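Local coordinates for protein lysin (Enterococcus phage IMEEF1, PDB 6IST) that probably cleaves the peptidoglycan of the enterococcal cell wall as a phage endolysin with a calcium-binding CHAP domain, at residues I93-G98 against T103-D108; Q109-P114 against I125-D130; E181-F184 against K189-Y192. One frame throughout, in Å; residues are numbered along the deposited sequence.

Contacts 1 and 2 are neighbours in the antiparallel sheet of the CHAP domain, their centres about 10 Å apart. They meet along strands 103-108 and 123-128, which lie side by side in that sheet; H127 of contact 2 is hydrogen-bonded to D108 of contact 1, and D108 is probably a member of a Cys-His-Asp triad. Contact 3 comes last along the chain, in a separate mixed sheet, with its centre about 36 Å from that of contact 1 and about 38 Å from that of contact 2, on the opposite side of the chain's centre. The three contacts follow one another without interlacing. The first two lie in the presumed catalytic part, whereas contact 3 belongs to a C-terminal part that touches another protein chain.

Contact 1: residues I93-G98 against T103-D108; sequences IATEDG and TFVSVD
I93 and V107 exchange two backbone bonds, I93 N giving to V107 O at 2.9 Å and V107 N to I93 O at 2.9 Å, as an antiparallel hydrogen-bonded pair. Two residues on, T95 N donates to V105 O at 3.1 Å in a nearly straight bond (167° at the hydrogen). Between these rungs A94 and S106 form a non-hydrogen-bonded pair with their CA atoms 4.1 Å apart. Past T95 direct backbone bonding stops and a water joins V105 N to E96 O, until G98 packs on F104 CB.

These bonds close the beta hairpin of strands 90-94 and 103-108 in the antiparallel sheet of the CHAP domain, a member of the papain-like peptidase clan. D108 is probably the acid of a Cys-His-Asp triad: its OD2 is hydrogen-bonded to H90 and H127. Its OD1 receives S106 OG at 2.5 Å on the syn side, somewhat out of the carboxylate plane. The S106 hydroxyl lies between its own backbone N and carbonyl carbon (chi1 69°), and the bond helps to fix the carboxylate's rotation.

Packing centres on V105: its CG1 lies against T95 OG1 at 3.3 Å, while CG2 meets E96 OE2 at 3.8 Å, an oxygen also paired with R99. The T95 and V107 side chains cross at about a right angle, T95 CG2 to V107 CG2 3.8 Å, and both touch V11 of helix 4-13.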
ATOM      1  N   ILE C  93     -20.191  14.186   9.134  1.00 17.26           N
ATOM      2  CA  ILE C  93     -20.525  13.728   7.811  1.00 17.65           C
ATOM      3  C   ILE C  93     -21.928  14.196   7.431  1.00 16.88           C
ATOM      4  O   ILE C  93     -22.873  13.814   8.152  1.00 19.60           O
ATOM      5  CB  ILE C  93     -20.511  12.194   7.705  1.00 20.68           C
ATOM      6  CG1 ILE C  93     -19.147  11.564   8.149  1.00 21.69           C
ATOM      7  CG2 ILE C  93     -20.830  11.749   6.272  1.00 20.95           C
ATOM      8  CD1 ILE C  93     -17.926  12.038   7.391  1.00 24.51           C
ATOM      9  N   ALA C  94     -22.069  14.773   6.256  1.00 17.30           N
ATOM     10  CA  ALA C  94     -23.413  15.304   5.740  1.00 15.16           C
ATOM     11  C   ALA C  94     -24.215  14.065   5.366  1.00 17.21           C
ATOM     12  O   ALA C  94     -23.718  13.179   4.679  1.00 18.49           O
ATOM     13  CB  ALA C  94     -23.244  16.185   4.555  1.00 16.23           C
ATOM     14  N   THR C  95     -25.433  13.978   5.870  1.00 17.53           N
ATOM     15  CA  THR C  95     -26.260  12.772   5.628  1.00 20.65           C
ATOM     16  C   THR C  95     -27.349  13.040   4.617  1.00 24.36           C
ATOM     17  O   THR C  95     -28.053  12.069   4.168  1.00 22.11           O
ATOM     18  CB  THR C  95     -26.882  12.261   6.908  1.00 20.76           C
ATOM     19  OG1 THR C  95     -27.450  13.330   7.678  1.00 24.15           O
ATOM     20  CG2 THR C  95     -25.782  11.595   7.721  1.00 21.83           C
ATOM     21  N   GLU C  96     -27.444  14.309   4.243  1.00 24.25           N
ATOM     22  CA  GLU C  96     -28.420  14.806   3.289  1.00 26.76           C
ATOM     23  C   GLU C  96     -27.824  15.924   2.484  1.00 27.24           C
ATOM     24  O   GLU C  96     -26.879  16.547   2.917  1.00 24.94           O
ATOM     25  CB  GLU C  96     -29.642  15.348   4.053  1.00 31.67           C
ATOM     26  CG  GLU C  96     -30.415  14.272   4.801  1.00 38.70           C
ATOM     27  CD  GLU C  96     -31.474  14.828   5.744  1.00 44.00           C
ATOM     28  OE1 GLU C  96     -31.863  14.073   6.650  1.00 46.03           O
ATOM     29  OE2 GLU C  96     -31.891  16.012   5.612  1.00 42.49           O
ATOM     30  N   ASP C  97     -28.382  16.235   1.313  1.00 21.96           N
ATOM     31  CA  ASP C  97     -27.975  17.454   0.626  1.00 24.54           C
ATOM     32  C   ASP C  97     -28.321  18.695   1.464  1.00 21.14           C
ATOM     33  O   ASP C  97     -29.298  18.701   2.198  1.00 23.39           O
ATOM     34  CB  ASP C  97     -28.631  17.574  -0.753  1.00 25.90           C
ATOM     35  CG  ASP C  97     -28.177  16.471  -1.746  1.00 32.46           C
ATOM     36  OD1 ASP C  97     -27.185  15.696  -1.508  1.00 33.78           O
ATOM     37  OD2 ASP C  97     -28.830  16.352  -2.821  1.00 35.16           O
ATOM     38  N   GLY C  98     -27.570  19.776   1.328  1.00 19.06           N
ATOM     39  CA  GLY C  98     -27.871  20.947   2.066  1.00 19.91           C
ATOM     40  C   GLY C  98     -29.161  21.571   1.608  1.00 23.82           C
ATOM     41  O   GLY C  98     -29.603  21.330   0.510  1.00 22.32           O
ATOM     42  N   THR C 103     -29.480  25.689   5.871  1.00 21.59           N
ATOM     43  CA  THR C 103     -29.171  24.654   6.853  1.00 28.28           C
ATOM     44  C   THR C 103     -28.795  23.352   6.188  1.00 23.95           C
ATOM     45  O   THR C 103     -28.906  23.181   4.945  1.00 22.05           O
ATOM     46  CB  THR C 103     -30.339  24.429   7.844  1.00 30.55           C
ATOM     47  OG1 THR C 103     -31.442  23.842   7.151  1.00 27.59           O
ATOM     48  CG2 THR C 103     -30.791  25.744   8.487  1.00 33.70           C
ATOM     49  N   PHE C 104     -28.259  22.445   7.000  1.00 22.19           N
ATOM     50  CA  PHE C 104     -27.952  21.120   6.579  1.00 23.13           C
ATOM     51  C   PHE C 104     -27.951  20.155   7.777  1.00 22.17           C
ATOM     52  O   PHE C 104     -27.945  20.576   8.940  1.00 19.69           O
ATOM     53  CB  PHE C 104     -26.592  21.114   5.829  1.00 19.63           C
ATOM     54  CG  PHE C 104     -25.389  21.434   6.706  1.00 17.56           C
ATOM     55  CD1 PHE C 104     -24.954  22.748   6.858  1.00 19.86           C
ATOM     56  CD2 PHE C 104     -24.695  20.453   7.288  1.00 18.56           C
ATOM     57  CE1 PHE C 104     -23.881  23.075   7.651  1.00 19.86           C
ATOM     58  CE2 PHE C 104     -23.620  20.749   8.129  1.00 17.71           C
ATOM     59  CZ  PHE C 104     -23.198  22.050   8.259  1.00 18.60           C
ATOM     60  N   VAL C 105     -27.966  18.868   7.487  1.00 20.43           N
ATOM     61  CA  VAL C 105     -27.862  17.848   8.479  1.00 19.85           C
ATOM     62  C   VAL C 105     -26.571  17.041   8.356  1.00 19.22           C
ATOM     63  O   VAL C 105     -26.266  16.549   7.319  1.00 17.69           O
ATOM     64  CB  VAL C 105     -29.078  16.917   8.401  1.00 24.26           C
ATOM     65  CG1 VAL C 105     -28.965  15.780   9.359  1.00 25.48           C
ATOM     66  CG2 VAL C 105     -30.360  17.705   8.679  1.00 24.48           C
ATOM     67  N   SER C 106     -25.829  16.915   9.443  1.00 17.95           N
ATOM     68  CA  SER C 106     -24.679  16.063   9.520  1.00 18.73           C
ATOM     69  C   SER C 106     -24.689  15.214  10.837  1.00 21.18           C
ATOM     70  O   SER C 106     -25.342  15.581  11.830  1.00 23.62           O
ATOM     71  CB  SER C 106     -23.362  16.871   9.291  1.00 19.63           C
ATOM     72  OG  SER C 106     -23.118  17.754  10.384  1.00 21.37           O
ATOM     73  N   VAL C 107     -23.990  14.068  10.843  1.00 18.70           N
ATOM     74  CA  VAL C 107     -23.787  13.266  12.037  1.00 18.46           C
ATOM     75  C   VAL C 107     -22.388  13.581  12.495  1.00 16.64           C
ATOM     76  O   VAL C 107     -21.445  13.538  11.671  1.00 17.91           O
ATOM     77  CB  VAL C 107     -23.911  11.802  11.722  1.00 19.53           C
ATOM     78  CG1 VAL C 107     -23.365  10.956  12.819  1.00 20.31           C
ATOM     79  CG2 VAL C 107     -25.352  11.512  11.469  1.00 20.48           C
ATOM     80  N   ASP C 108     -22.298  14.063  13.705  1.00 15.64           N
ATOM     81  CA  ASP C 108     -21.050  14.596  14.249  1.00 17.80           C
ATOM     82  C   ASP C 108     -20.882  14.015  15.643  1.00 17.58           C
ATOM     83  O   ASP C 108     -21.867  13.796  16.363  1.00 16.75           O
ATOM     84  CB  ASP C 108     -21.041  16.107  14.504  1.00 19.77           C
ATOM     85  CG  ASP C 108     -21.533  17.023  13.363  1.00 20.28           C
ATOM     86  OD1 ASP C 108     -21.736  16.645  12.196  1.00 21.08           O
ATOM     87  OD2 ASP C 108     -21.516  18.257  13.661  1.00 24.92           O
TER
HETATM   88  O   HOH W   1     -29.929  18.813   4.932  1.00 44.29           O
HETATM   89  O   HOH W   2     -26.951  18.088   4.860  1.00 53.45           O

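Contact 2: residues Q109-P114 against I125-D130; sequences QNWINP and IHHNMD
W111 and H127 form a T-shaped pair in which the imidazole turns an edge to the face of the indole. The planes stand at 75°, and the centroids of the W111 six-membered ring and the H127 ring are 4.5 Å apart. H127 CE1 does the touching: it sits over the middle of the indole and comes to 3.5 Å from W111 CE2. With CG anti to the backbone N (chi1 177°), W111 extends from its loop to present this face to the strand, and its ring also meets that of H90.

The partners join the loop after strand 103-108 to strand 123-128, an outermost strand of the CHAP sheet. H127 is hydrogen-bonded through NE2 to D108 of the presumed catalytic triad, so W111 packs on what is probably a second-shell residue.

Apolar packing gathers on I125. Its CG2 lies 3.6 Å from W111 NE1 and sits over one face of the H127 ring, while its CD1 approaches W111 CD1 at 3.6 Å. The same methyl is pressed tightly against I112 CD1 at 3.3 Å.

The strand leads into an Asx turn, in which N128 OD1 accepts from D130 N at 3.0 Å.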
ATOM      1  N   GLN C 109     -19.622  13.787  16.059  1.00 17.94           N
ATOM      2  CA  GLN C 109     -19.295  13.561  17.476  1.00 16.38           C
ATOM      3  C   GLN C 109     -18.834  14.783  18.110  1.00 15.72           C
ATOM      4  O   GLN C 109     -18.245  15.646  17.446  1.00 17.34           O
ATOM      5  CB  GLN C 109     -18.218  12.482  17.633  1.00 16.05           C
ATOM      6  CG  GLN C 109     -18.719  11.145  17.205  1.00 17.54           C
ATOM      7  CD  GLN C 109     -17.763   9.991  17.358  1.00 19.27           C
ATOM      8  OE1 GLN C 109     -18.225   8.855  17.389  1.00 19.95           O
ATOM      9  NE2 GLN C 109     -16.451  10.236  17.373  1.00 18.92           N
ATOM     10  N   ASN C 110     -19.104  14.875  19.410  1.00 17.79           N
ATOM     11  CA  ASN C 110     -18.606  15.970  20.225  1.00 20.17           C
ATOM     12  C   ASN C 110     -19.155  17.318  19.896  1.00 18.20           C
ATOM     13  O   ASN C 110     -18.484  18.372  20.083  1.00 21.18           O
ATOM     14  CB  ASN C 110     -17.076  15.996  20.259  1.00 21.34           C
ATOM     15  CG  ASN C 110     -16.552  16.487  21.605  1.00 21.00           C
ATOM     16  OD1 ASN C 110     -17.196  16.330  22.617  1.00 22.75           O
ATOM     17  ND2 ASN C 110     -15.417  17.110  21.593  1.00 27.06           N
ATOM     18  N   TRP C 111     -20.407  17.327  19.450  1.00 17.88           N
ATOM     19  CA  TRP C 111     -21.133  18.559  19.165  1.00 19.59           C
ATOM     20  C   TRP C 111     -22.097  18.791  20.306  1.00 19.30           C
ATOM     21  O   TRP C 111     -22.037  19.853  20.944  1.00 19.76           O
ATOM     22  CB  TRP C 111     -21.872  18.536  17.814  1.00 20.44           C
ATOM     23  CG  TRP C 111     -22.683  19.780  17.552  1.00 22.67           C
ATOM     24  CD1 TRP C 111     -24.022  19.968  17.828  1.00 23.40           C
ATOM     25  CD2 TRP C 111     -22.198  21.013  17.087  1.00 21.74           C
ATOM     26  NE1 TRP C 111     -24.385  21.220  17.511  1.00 23.93           N
ATOM     27  CE2 TRP C 111     -23.300  21.887  17.001  1.00 21.29           C
ATOM     28  CE3 TRP C 111     -20.957  21.442  16.602  1.00 23.09           C
ATOM     29  CZ2 TRP C 111     -23.191  23.181  16.540  1.00 23.77           C
ATOM     30  CZ3 TRP C 111     -20.842  22.710  16.154  1.00 25.91           C
ATOM     31  CH2 TRP C 111     -21.965  23.590  16.107  1.00 26.00           C
ATOM     32  N   ILE C 112     -23.004  17.852  20.513  1.00 18.03           N
ATOM     33  CA  ILE C 112     -23.903  17.866  21.671  1.00 20.40           C
ATOM     34  C   ILE C 112     -23.162  17.375  22.913  1.00 19.75           C
ATOM     35  O   ILE C 112     -22.485  16.318  22.874  1.00 21.23           O
ATOM     36  CB  ILE C 112     -25.100  16.964  21.407  1.00 23.08           C
ATOM     37  CG1 ILE C 112     -25.995  17.686  20.414  1.00 25.68           C
ATOM     38  CG2 ILE C 112     -25.896  16.701  22.695  1.00 24.69           C
ATOM     39  CD1 ILE C 112     -26.910  16.730  19.688  1.00 30.31           C
ATOM     40  N   ASN C 113     -23.258  18.129  23.997  1.00 18.18           N
ATOM     41  CA  ASN C 113     -22.567  17.764  25.284  1.00 17.80           C
ATOM     42  C   ASN C 113     -21.103  17.502  25.007  1.00 19.03           C
ATOM     43  O   ASN C 113     -20.576  16.486  25.341  1.00 23.97           O
ATOM     44  CB  ASN C 113     -23.217  16.582  25.956  1.00 17.76           C
ATOM     45  CG  ASN C 113     -24.608  16.869  26.449  1.00 20.61           C
ATOM     46  OD1 ASN C 113     -24.945  18.012  26.860  1.00 21.88           O
ATOM     47  ND2 ASN C 113     -25.465  15.811  26.451  1.00 20.22           N
ATOM     48  N   PRO C 114     -20.429  18.512  24.490  1.00 20.45           N
ATOM     49  CA  PRO C 114     -19.011  18.286  24.168  1.00 22.73           C
ATOM     50  C   PRO C 114     -18.149  18.126  25.370  1.00 23.48           C
ATOM     51  O   PRO C 114     -18.474  18.637  26.458  1.00 21.53           O
ATOM     52  CB  PRO C 114     -18.617  19.540  23.435  1.00 21.80           C
ATOM     53  CG  PRO C 114     -19.579  20.595  23.939  1.00 23.44           C
ATOM     54  CD  PRO C 114     -20.852  19.848  24.165  1.00 21.98           C
ATOM     55  N   ILE C 125     -27.315  16.216  13.691  1.00 20.64           N
ATOM     56  CA  ILE C 125     -27.434  17.622  14.004  1.00 22.77           C
ATOM     57  C   ILE C 125     -27.957  18.447  12.794  1.00 22.82           C
ATOM     58  O   ILE C 125     -27.398  18.376  11.682  1.00 20.72           O
ATOM     59  CB  ILE C 125     -26.050  18.227  14.312  1.00 23.61           C
ATOM     60  CG1 ILE C 125     -25.222  17.354  15.288  1.00 25.84           C
ATOM     61  CG2 ILE C 125     -26.249  19.655  14.835  1.00 23.78           C
ATOM     62  CD1 ILE C 125     -25.923  17.166  16.575  1.00 27.17           C
ATOM     63  N   HIS C 126     -28.989  19.255  13.018  1.00 22.56           N
ATOM     64  CA  HIS C 126     -29.457  20.228  12.045  1.00 22.53           C
ATOM     65  C   HIS C 126     -28.649  21.493  12.242  1.00 21.45           C
ATOM     66  O   HIS C 126     -28.898  22.239  13.178  1.00 25.46           O
ATOM     67  CB  HIS C 126     -30.950  20.483  12.259  1.00 26.75           C
ATOM     68  CG  HIS C 126     -31.628  21.313  11.189  1.00 30.58           C
ATOM     69  ND1 HIS C 126     -32.916  21.803  11.350  1.00 36.85           N
ATOM     70  CD2 HIS C 126     -31.240  21.714   9.948  1.00 32.53           C
ATOM     71  CE1 HIS C 126     -33.272  22.497  10.282  1.00 38.84           C
ATOM     72  NE2 HIS C 126     -32.274  22.462   9.413  1.00 39.01           N
ATOM     73  N   HIS C 127     -27.654  21.706  11.386  1.00 17.70           N
ATOM     74  CA  HIS C 127     -26.753  22.870  11.503  1.00 17.89           C
ATOM     75  C   HIS C 127     -27.147  24.049  10.631  1.00 20.70           C
ATOM     76  O   HIS C 127     -27.801  23.902   9.605  1.00 22.84           O
ATOM     77  CB  HIS C 127     -25.375  22.464  10.997  1.00 18.69           C
ATOM     78  CG  HIS C 127     -24.598  21.574  11.929  1.00 19.56           C
ATOM     79  ND1 HIS C 127     -23.997  22.057  13.068  1.00 18.35           N
ATOM     80  CD2 HIS C 127     -24.234  20.272  11.834  1.00 19.27           C
ATOM     81  CE1 HIS C 127     -23.235  21.101  13.599  1.00 18.47           C
ATOM     82  NE2 HIS C 127     -23.414  19.986  12.910  1.00 20.20           N
ATOM     83  N   ASN C 128     -26.636  25.233  10.977  1.00 21.00           N
ATOM     84  CA  ASN C 128     -26.505  26.317  10.037  1.00 23.99           C
ATOM     85  C   ASN C 128     -25.030  26.408   9.599  1.00 23.82           C
ATOM     86  O   ASN C 128     -24.166  25.595   9.994  1.00 23.62           O
ATOM     87  CB  ASN C 128     -27.054  27.630  10.618  1.00 26.26           C
ATOM     88  CG  ASN C 128     -26.251  28.092  11.829  1.00 30.72           C
ATOM     89  OD1 ASN C 128     -25.085  27.769  11.982  1.00 27.68           O
ATOM     90  ND2 ASN C 128     -26.903  28.802  12.713  1.00 30.62           N
ATOM     91  N   MET C 129     -24.766  27.437   8.836  1.00 23.06           N
ATOM     92  CA  MET C 129     -23.478  27.611   8.199  1.00 22.75           C
ATOM     93  C   MET C 129     -22.494  28.436   9.020  1.00 23.06           C
ATOM     94  O   MET C 129     -21.373  28.657   8.537  1.00 22.08           O
ATOM     95  CB  MET C 129     -23.677  28.240   6.800  1.00 23.56           C
ATOM     96  CG  MET C 129     -24.327  27.271   5.767  1.00 23.77           C
ATOM     97  SD  MET C 129     -23.354  25.854   5.318  1.00 16.61           S
ATOM     98  CE  MET C 129     -22.138  26.578   4.188  1.00 20.18           C
ATOM     99  N   ASP C 130     -22.828  28.769  10.263  1.00 25.01           N
ATOM    100  CA  ASP C 130     -21.887  29.532  11.112  1.00 26.74           C
ATOM    101  C   ASP C 130     -20.596  28.738  11.392  1.00 24.78           C
ATOM    102  O   ASP C 130     -20.637  27.615  11.875  1.00 23.65           O
ATOM    103  CB  ASP C 130     -22.531  29.926  12.416  1.00 33.82           C
ATOM    104  CG  ASP C 130     -23.631  30.996  12.242  1.00 43.88           C
ATOM    105  OD1 ASP C 130     -23.853  31.461  11.096  1.00 49.17           O
ATOM    106  OD2 ASP C 130     -24.290  31.339  13.265  1.00 55.16           O
TER

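Contact 3: residues E181-F184 against K189-Y192; sequences EQWF and KRIY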
ATOM      1  N   GLU C 181       4.999  15.686   2.512  1.00 24.21           N
ATOM      2  CA  GLU C 181       5.534  15.078   1.275  1.00 24.77           C
ATOM      3  C   GLU C 181       4.785  13.859   0.863  1.00 22.35           C
ATOM      4  O   GLU C 181       4.367  13.095   1.716  1.00 22.50           O
ATOM      5  CB  GLU C 181       6.928  14.621   1.558  1.00 26.03           C
ATOM      6  CG  GLU C 181       7.905  15.764   1.843  1.00 27.39           C
ATOM      7  CD  GLU C 181       9.303  15.249   2.228  1.00 29.83           C
ATOM      8  OE1 GLU C 181       9.515  14.027   2.509  1.00 27.12           O
ATOM      9  OE2 GLU C 181      10.207  16.105   2.323  1.00 33.49           O
ATOM     10  N   GLN C 182       4.618  13.644  -0.436  1.00 19.35           N
ATOM     11  CA  GLN C 182       4.017  12.427  -0.884  1.00 17.69           C
ATOM     12  C   GLN C 182       5.160  11.522  -1.413  1.00 20.68           C
ATOM     13  O   GLN C 182       6.048  12.039  -2.170  1.00 19.56           O
ATOM     14  CB  GLN C 182       3.014  12.710  -1.999  1.00 19.41           C
ATOM     15  CG  GLN C 182       1.879  13.673  -1.660  1.00 20.47           C
ATOM     16  CD  GLN C 182       0.672  13.539  -2.547  1.00 23.08           C
ATOM     17  OE1 GLN C 182       0.356  12.429  -3.064  1.00 22.27           O
ATOM     18  NE2 GLN C 182      -0.033  14.661  -2.746  1.00 25.80           N
ATOM     19  N   TRP C 183       5.086  10.223  -1.092  1.00 19.52           N
ATOM     20  CA  TRP C 183       6.079   9.244  -1.434  1.00 17.04           C
ATOM     21  C   TRP C 183       5.431   8.050  -2.101  1.00 19.87           C
ATOM     22  O   TRP C 183       4.328   7.717  -1.750  1.00 21.74           O
ATOM     23  CB  TRP C 183       6.818   8.795  -0.177  1.00 18.81           C
ATOM     24  CG  TRP C 183       7.744   9.800   0.375  1.00 20.18           C
ATOM     25  CD1 TRP C 183       7.439  10.881   1.118  1.00 22.60           C
ATOM     26  CD2 TRP C 183       9.164   9.807   0.202  1.00 20.30           C
ATOM     27  NE1 TRP C 183       8.572  11.588   1.417  1.00 21.37           N
ATOM     28  CE2 TRP C 183       9.657  10.927   0.894  1.00 20.89           C
ATOM     29  CE3 TRP C 183      10.050   8.959  -0.468  1.00 20.36           C
ATOM     30  CZ2 TRP C 183      11.008  11.225   0.952  1.00 21.65           C
ATOM     31  CZ3 TRP C 183      11.405   9.228  -0.389  1.00 21.89           C
ATOM     32  CH2 TRP C 183      11.877  10.344   0.331  1.00 19.57           C
ATOM     33  N   PHE C 184       6.116   7.439  -3.055  1.00 16.79           N
ATOM     34  CA  PHE C 184       5.607   6.287  -3.834  1.00 17.50           C
ATOM     35  C   PHE C 184       6.487   5.109  -3.623  1.00 19.38           C
ATOM     36  O   PHE C 184       7.670   5.188  -3.827  1.00 18.55           O
ATOM     37  CB  PHE C 184       5.538   6.710  -5.261  1.00 19.44           C
ATOM     38  CG  PHE C 184       4.998   5.694  -6.237  1.00 18.80           C
ATOM     39  CD1 PHE C 184       3.881   4.965  -5.978  1.00 19.89           C
ATOM     40  CD2 PHE C 184       5.618   5.562  -7.468  1.00 21.63           C
ATOM     41  CE1 PHE C 184       3.408   4.066  -6.907  1.00 22.69           C
ATOM     42  CE2 PHE C 184       5.144   4.686  -8.427  1.00 23.90           C
ATOM     43  CZ  PHE C 184       4.031   3.925  -8.125  1.00 24.37           C
ATOM     44  N   LYS C 189      11.306  -0.002  -3.680  1.00 22.64           N
ATOM     45  CA  LYS C 189      11.984   1.289  -3.521  1.00 24.66           C
ATOM     46  C   LYS C 189      10.960   2.372  -3.139  1.00 21.80           C
ATOM     47  O   LYS C 189       9.772   2.197  -3.221  1.00 22.13           O
ATOM     48  CB  LYS C 189      12.674   1.760  -4.799  1.00 28.27           C
ATOM     49  CG  LYS C 189      13.490   0.754  -5.584  1.00 32.30           C
ATOM     50  CD  LYS C 189      14.554   0.134  -4.750  1.00 34.63           C
ATOM     51  CE  LYS C 189      15.701  -0.437  -5.582  1.00 39.32           C
ATOM     52  NZ  LYS C 189      15.306  -1.134  -6.819  1.00 39.87           N
ATOM     53  N   ARG C 190      11.457   3.502  -2.730  1.00 19.64           N
ATOM     54  CA  ARG C 190      10.593   4.608  -2.434  1.00 22.42           C
ATOM     55  C   ARG C 190      11.007   5.849  -3.226  1.00 22.30           C
ATOM     56  O   ARG C 190      12.180   6.173  -3.362  1.00 25.04           O
ATOM     57  CB  ARG C 190      10.475   4.839  -0.949  1.00 22.99           C
ATOM     58  CG  ARG C 190      11.695   5.301  -0.267  1.00 28.95           C
ATOM     59  CD  ARG C 190      11.546   5.115   1.261  1.00 29.94           C
ATOM     60  NE  ARG C 190      12.883   5.229   1.820  1.00 30.65           N
ATOM     61  CZ  ARG C 190      13.482   6.357   2.156  1.00 33.78           C
ATOM     62  NH1 ARG C 190      12.860   7.532   2.111  1.00 36.05           N
ATOM     63  NH2 ARG C 190      14.718   6.301   2.601  1.00 40.50           N
ATOM     64  N   ILE C 191      10.039   6.537  -3.773  1.00 19.24           N
ATOM     65  CA  ILE C 191      10.298   7.717  -4.613  1.00 22.06           C
ATOM     66  C   ILE C 191       9.572   8.907  -4.044  1.00 19.97           C
ATOM     67  O   ILE C 191       8.399   8.827  -3.852  1.00 19.00           O
ATOM     68  CB  ILE C 191       9.802   7.489  -6.046  1.00 21.54           C
ATOM     69  CG1 ILE C 191      10.445   6.197  -6.576  1.00 24.75           C
ATOM     70  CG2 ILE C 191      10.097   8.735  -6.900  1.00 22.16           C
ATOM     71  CD1 ILE C 191      10.187   5.889  -8.040  1.00 26.08           C
ATOM     72  N   TYR C 192      10.277   9.985  -3.728  1.00 19.86           N
ATOM     73  CA  TYR C 192       9.671  11.262  -3.397  1.00 22.89           C
ATOM     74  C   TYR C 192       9.011  11.855  -4.639  1.00 22.19           C
ATOM     75  O   TYR C 192       9.610  11.910  -5.723  1.00 21.99           O
ATOM     76  CB  TYR C 192      10.676  12.257  -2.778  1.00 23.77           C
ATOM     77  CG  TYR C 192      10.148  13.647  -2.687  1.00 23.15           C
ATOM     78  CD1 TYR C 192       9.141  13.946  -1.793  1.00 26.03           C
ATOM     79  CD2 TYR C 192      10.675  14.685  -3.466  1.00 24.45           C
ATOM     80  CE1 TYR C 192       8.609  15.232  -1.710  1.00 27.51           C
ATOM     81  CE2 TYR C 192      10.166  15.969  -3.389  1.00 28.02           C
ATOM     82  CZ  TYR C 192       9.148  16.239  -2.490  1.00 27.89           C
ATOM     83  OH  TYR C 192       8.616  17.463  -2.352  1.00 33.15           O
TER
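Y192 and W183 are a non-hydrogen-bonded antiparallel pair, and what meets the indole is the root of the tyrosine side chain. Y192 CB stands 3.7 Å from the centroid of the W183 six-membered ring, 7° off its normal, a CH-pi contact over the face. The tyrosine's chi1 of 168° carries its ring away from the backbone N and past the indole toward E181, where Y192 CE1 lies 3.7 Å from E181 CG. The two aromatic planes are inclined obliquely.

W183 is held at its rim as well as over its face. Its NE1 donates to E181 OE1 at 2.8 Å, the oxygen lying almost in the indole plane and using its anti side, which restrains the ring from turning. At the far end of the indole, R190 NH1 comes to 3.4 Å from W183 CZ3, approaching obliquely with the guanidinium plane inclined by 35°. R190 NE is bonded to L232 O, and the ring of Y171 meets the indole nearly parallel.

The two strands, 180-186 and 189-192, make a beta hairpin at one border of a five-stranded mixed sheet, distinct from the antiparallel sheet of contact 1.

F184 supplies the hairpin's backbone rung with I191: F184 N to I191 O is 2.8 Å, and I191 N to F184 O is 2.7 Å. On this face, the reverse of that bearing W183, F184 CB and I191 CB are 4.4 Å apart. The phenyl ring leads off toward A202 and L205 of helix 196-208, and both residues pack on apolar side chains of another protein chain.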